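Local coordinates for protein probable tautomerase HP_0924 (Helicobacter pylori, PDB 3M21) that is a probable tautomerase, a small hexamer-forming protein of the MIF clan whose chain is built round a beta-alpha-beta unit, at residues P1-P9 with S40-S50. Numbering follows the deposited sequence.
Sequences PFINIKLVP and SIVVIIDEVDS
OD2 of D46 is gripped from opposite faces of its carboxylate: N4 ND2 gives it a nearly straight hydrogen bond of 2.7 Å on one side, and K6 NZ closes a salt bridge to D46 OD2, also at 2.7 Å, on the other. The N4 amide stands 77° to the carboxylate, with OD2 in the amide plane. N4 CG lies anti to its backbone nitrogen (chi1 -177°), which carries ND2 over to the neighbouring strand, where it also gives a hydrogen bond to I44 O at 3.0 Å. I44 O also accepts I5 N, in its carbonyl plane, while ND2 approaches from above that plane. K6 lies alongside D46 and bends at chi4 (-59°), which turns NZ toward D46 OD2; a weak bond links NZ to N4 OD1. On the same face, the F2 ring meets I44 CD1 edge-on, F2 CE1 to I44 CD1 3.3 Å, and the F2 ring also stacks on F2 of a neighbouring subunit. The other face is largely apolar, with I3, I5, L7, V43 and I45; helix 16-34 packs there. Other subunits extend the sheet beyond both parallel strands. With helix 16-34 as the crossover, this is the beta-alpha-beta unit of the tautomerase fold.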
loop_
_atom_site.group_PDB
_atom_site.type_symbol
_atom_site.label_atom_id
_atom_site.label_comp_id
_atom_site.label_asym_id
_atom_site.label_seq_id
_atom_site.Cartn_x
_atom_site.Cartn_y
_atom_site.Cartn_z
ATOM N N PRO F 1 2.196 -12.752 8.075
ATOM C CA PRO F 1 1.523 -11.930 7.044
ATOM C C PRO F 1 1.318 -10.473 7.469
ATOM O O PRO F 1 1.648 -10.070 8.596
ATOM C CB PRO F 1 0.184 -12.597 6.742
ATOM C CG PRO F 1 -0.059 -13.391 8.020
ATOM C CD PRO F 1 1.331 -13.883 8.456
ATOM N N PHE F 2 0.769 -9.697 6.541
ATOM C CA PHE F 2 0.499 -8.281 6.742
ATOM C C PHE F 2 -0.886 -7.959 6.198
ATOM O O PHE F 2 -1.203 -8.314 5.065
ATOM C CB PHE F 2 1.548 -7.449 6.004
ATOM C CG PHE F 2 1.274 -5.978 6.025
ATOM C CD1 PHE F 2 1.549 -5.225 7.159
ATOM C CD2 PHE F 2 0.755 -5.339 4.898
ATOM C CE1 PHE F 2 1.302 -3.854 7.173
ATOM C CE2 PHE F 2 0.505 -3.970 4.906
ATOM C CZ PHE F 2 0.783 -3.227 6.040
ATOM N N ILE F 3 -1.708 -7.302 7.007
ATOM C CA ILE F 3 -3.056 -6.926 6.582
ATOM C C ILE F 3 -3.275 -5.435 6.795
ATOM O O ILE F 3 -3.174 -4.924 7.915
ATOM C CB ILE F 3 -4.149 -7.690 7.364
ATOM C CG1 ILE F 3 -4.005 -9.202 7.142
ATOM C CG2 ILE F 3 -5.525 -7.216 6.930
ATOM C CD1 ILE F 3 -2.922 -9.844 7.996
ATOM N N ASN F 4 -3.576 -4.742 5.708
ATOM C CA ASN F 4 -3.800 -3.307 5.755
ATOM C C ASN F 4 -5.289 -3.119 5.517
ATOM O O ASN F 4 -5.847 -3.634 4.551
ATOM C CB ASN F 4 -2.977 -2.625 4.653
ATOM C CG ASN F 4 -3.080 -1.104 4.671
ATOM O OD1 ASN F 4 -2.871 -0.462 3.638
ATOM N ND2 ASN F 4 -3.382 -0.521 5.835
ATOM N N ILE F 5 -5.947 -2.422 6.426
ATOM C CA ILE F 5 -7.370 -2.187 6.279
ATOM C C ILE F 5 -7.573 -0.690 6.168
ATOM O O ILE F 5 -7.148 0.057 7.042
ATOM C CB ILE F 5 -8.153 -2.689 7.509
ATOM C CG1 ILE F 5 -8.012 -4.201 7.648
ATOM C CG2 ILE F 5 -9.610 -2.294 7.394
ATOM C CD1 ILE F 5 -8.539 -4.732 8.971
ATOM N N LYS F 6 -8.220 -0.254 5.096
ATOM C CA LYS F 6 -8.480 1.162 4.911
ATOM C C LYS F 6 -9.984 1.367 4.940
ATOM O O LYS F 6 -10.723 0.748 4.167
ATOM C CB LYS F 6 -7.910 1.635 3.575
ATOM C CG LYS F 6 -6.397 1.503 3.479
ATOM C CD LYS F 6 -5.869 2.067 2.165
ATOM C CE LYS F 6 -4.383 1.829 2.035
ATOM N NZ LYS F 6 -3.627 2.447 3.155
ATOM N N LEU F 7 -10.438 2.235 5.835
ATOM C CA LEU F 7 -11.862 2.500 5.972
ATOM C C LEU F 7 -12.131 3.972 6.276
ATOM O O LEU F 7 -11.226 4.706 6.659
ATOM C CB LEU F 7 -12.426 1.623 7.086
ATOM C CG LEU F 7 -11.797 1.838 8.472
ATOM C CD1 LEU F 7 -12.369 3.098 9.104
ATOM C CD2 LEU F 7 -12.087 0.641 9.377
ATOM N N VAL F 8 -13.374 4.396 6.101
ATOM C CA VAL F 8 -13.752 5.780 6.382
ATOM C C VAL F 8 -14.540 5.844 7.690
ATOM O O VAL F 8 -15.538 5.133 7.858
ATOM C CB VAL F 8 -14.631 6.362 5.258
ATOM C CG1 VAL F 8 -14.877 7.841 5.498
ATOM C CG2 VAL F 8 -13.962 6.140 3.924
ATOM N N PRO F 9 -14.088 6.678 8.646
ATOM C CA PRO F 9 -14.791 6.804 9.930
ATOM C C PRO F 9 -16.245 7.207 9.729
ATOM O O PRO F 9 -16.594 7.808 8.715
ATOM C CB PRO F 9 -14.006 7.899 10.650
ATOM C CG PRO F 9 -12.619 7.698 10.147
ATOM C CD PRO F 9 -12.846 7.471 8.656
ATOM N N SER F 40 3.541 -13.439 14.080
ATOM C CA SER F 40 4.074 -12.753 12.901
ATOM C C SER F 40 3.045 -11.895 12.168
ATOM O O SER F 40 3.387 -11.180 11.223
ATOM C CB SER F 40 4.654 -13.772 11.915
ATOM O OG SER F 40 3.618 -14.536 11.319
ATOM N N ILE F 41 1.793 -11.946 12.603
ATOM C CA ILE F 41 0.746 -11.181 11.935
ATOM C C ILE F 41 0.727 -9.697 12.260
ATOM O O ILE F 41 0.524 -9.304 13.409
ATOM C CB ILE F 41 -0.648 -11.748 12.243
ATOM C CG1 ILE F 41 -0.707 -13.223 11.836
ATOM C CG2 ILE F 41 -1.707 -10.972 11.476
ATOM C CD1 ILE F 41 -2.016 -13.894 12.181
ATOM N N VAL F 42 0.924 -8.877 11.231
ATOM C CA VAL F 42 0.911 -7.429 11.390
ATOM C C VAL F 42 -0.342 -6.900 10.723
ATOM O O VAL F 42 -0.679 -7.299 9.605
ATOM C CB VAL F 42 2.136 -6.779 10.718
ATOM C CG1 VAL F 42 2.024 -5.261 10.775
ATOM C CG2 VAL F 42 3.405 -7.241 11.415
ATOM N N VAL F 43 -1.032 -6.008 11.421
ATOM C CA VAL F 43 -2.250 -5.411 10.910
ATOM C C VAL F 43 -2.172 -3.909 11.137
ATOM O O VAL F 43 -1.777 -3.441 12.214
ATOM C CB VAL F 43 -3.497 -5.987 11.633
ATOM C CG1 VAL F 43 -4.781 -5.396 11.047
ATOM C CG2 VAL F 43 -3.511 -7.497 11.513
ATOM N N ILE F 44 -2.519 -3.159 10.099
ATOM C CA ILE F 44 -2.508 -1.710 10.163
ATOM C C ILE F 44 -3.835 -1.218 9.622
ATOM O O ILE F 44 -4.222 -1.533 8.492
ATOM C CB ILE F 44 -1.374 -1.112 9.308
ATOM C CG1 ILE F 44 -0.013 -1.504 9.894
ATOM C CG2 ILE F 44 -1.537 0.394 9.212
ATOM C CD1 ILE F 44 1.200 -1.073 9.034
ATOM N N ILE F 45 -4.540 -0.461 10.452
ATOM C CA ILE F 45 -5.824 0.095 10.072
ATOM C C ILE F 45 -5.609 1.568 9.757
ATOM O O ILE F 45 -5.057 2.321 10.568
ATOM C CB ILE F 45 -6.849 -0.020 11.224
ATOM C CG1 ILE F 45 -7.108 -1.496 11.555
ATOM C CG2 ILE F 45 -8.132 0.683 10.849
ATOM C CD1 ILE F 45 -7.885 -1.691 12.862
ATOM N N ASP F 46 -6.030 1.983 8.571
ATOM C CA ASP F 46 -5.893 3.381 8.182
ATOM C C ASP F 46 -7.283 3.981 8.141
ATOM O O ASP F 46 -8.213 3.364 7.625
ATOM C CB ASP F 46 -5.253 3.486 6.803
ATOM C CG ASP F 46 -3.858 2.906 6.770
ATOM O OD1 ASP F 46 -3.058 3.213 7.689
ATOM O OD2 ASP F 46 -3.558 2.164 5.818
ATOM N N GLU F 47 -7.418 5.183 8.686
ATOM C CA GLU F 47 -8.692 5.871 8.701
ATOM C C GLU F 47 -8.621 6.989 7.675
ATOM O O GLU F 47 -7.855 7.945 7.824
ATOM C CB GLU F 47 -8.980 6.409 10.103
ATOM C CG GLU F 47 -9.297 5.301 11.097
ATOM C CD GLU F 47 -9.340 5.778 12.540
ATOM O OE1 GLU F 47 -8.392 5.491 13.290
ATOM O OE2 GLU F 47 -10.317 6.445 12.919
ATOM N N VAL F 48 -9.419 6.840 6.621
ATOM C CA VAL F 48 -9.455 7.789 5.512
ATOM C C VAL F 48 -10.611 8.770 5.596
ATOM O O VAL F 48 -11.757 8.374 5.823
ATOM C CB VAL F 48 -9.565 7.029 4.177
ATOM C CG1 VAL F 48 -9.428 7.991 3.017
ATOM C CG2 VAL F 48 -8.502 5.944 4.118
ATOM N N ASP F 49 -10.308 10.049 5.404
ATOM C CA ASP F 49 -11.333 11.087 5.436
ATOM C C ASP F 49 -12.341 10.798 4.332
ATOM O O ASP F 49 -11.966 10.383 3.234
ATOM C CB ASP F 49 -10.699 12.458 5.213
ATOM C CG ASP F 49 -11.671 13.594 5.441
ATOM O OD1 ASP F 49 -12.356 14.006 4.480
ATOM O OD2 ASP F 49 -11.758 14.064 6.596
ATOM N N SER F 50 -13.619 11.019 4.627
ATOM C CA SER F 50 -14.682 10.764 3.661
ATOM C C SER F 50 -14.517 11.514 2.341
ATOM O O SER F 50 -15.148 11.160 1.345
ATOM C CB SER F 50 -16.043 11.097 4.274
ATOM O OG SER F 50 -16.167 12.487 4.496
#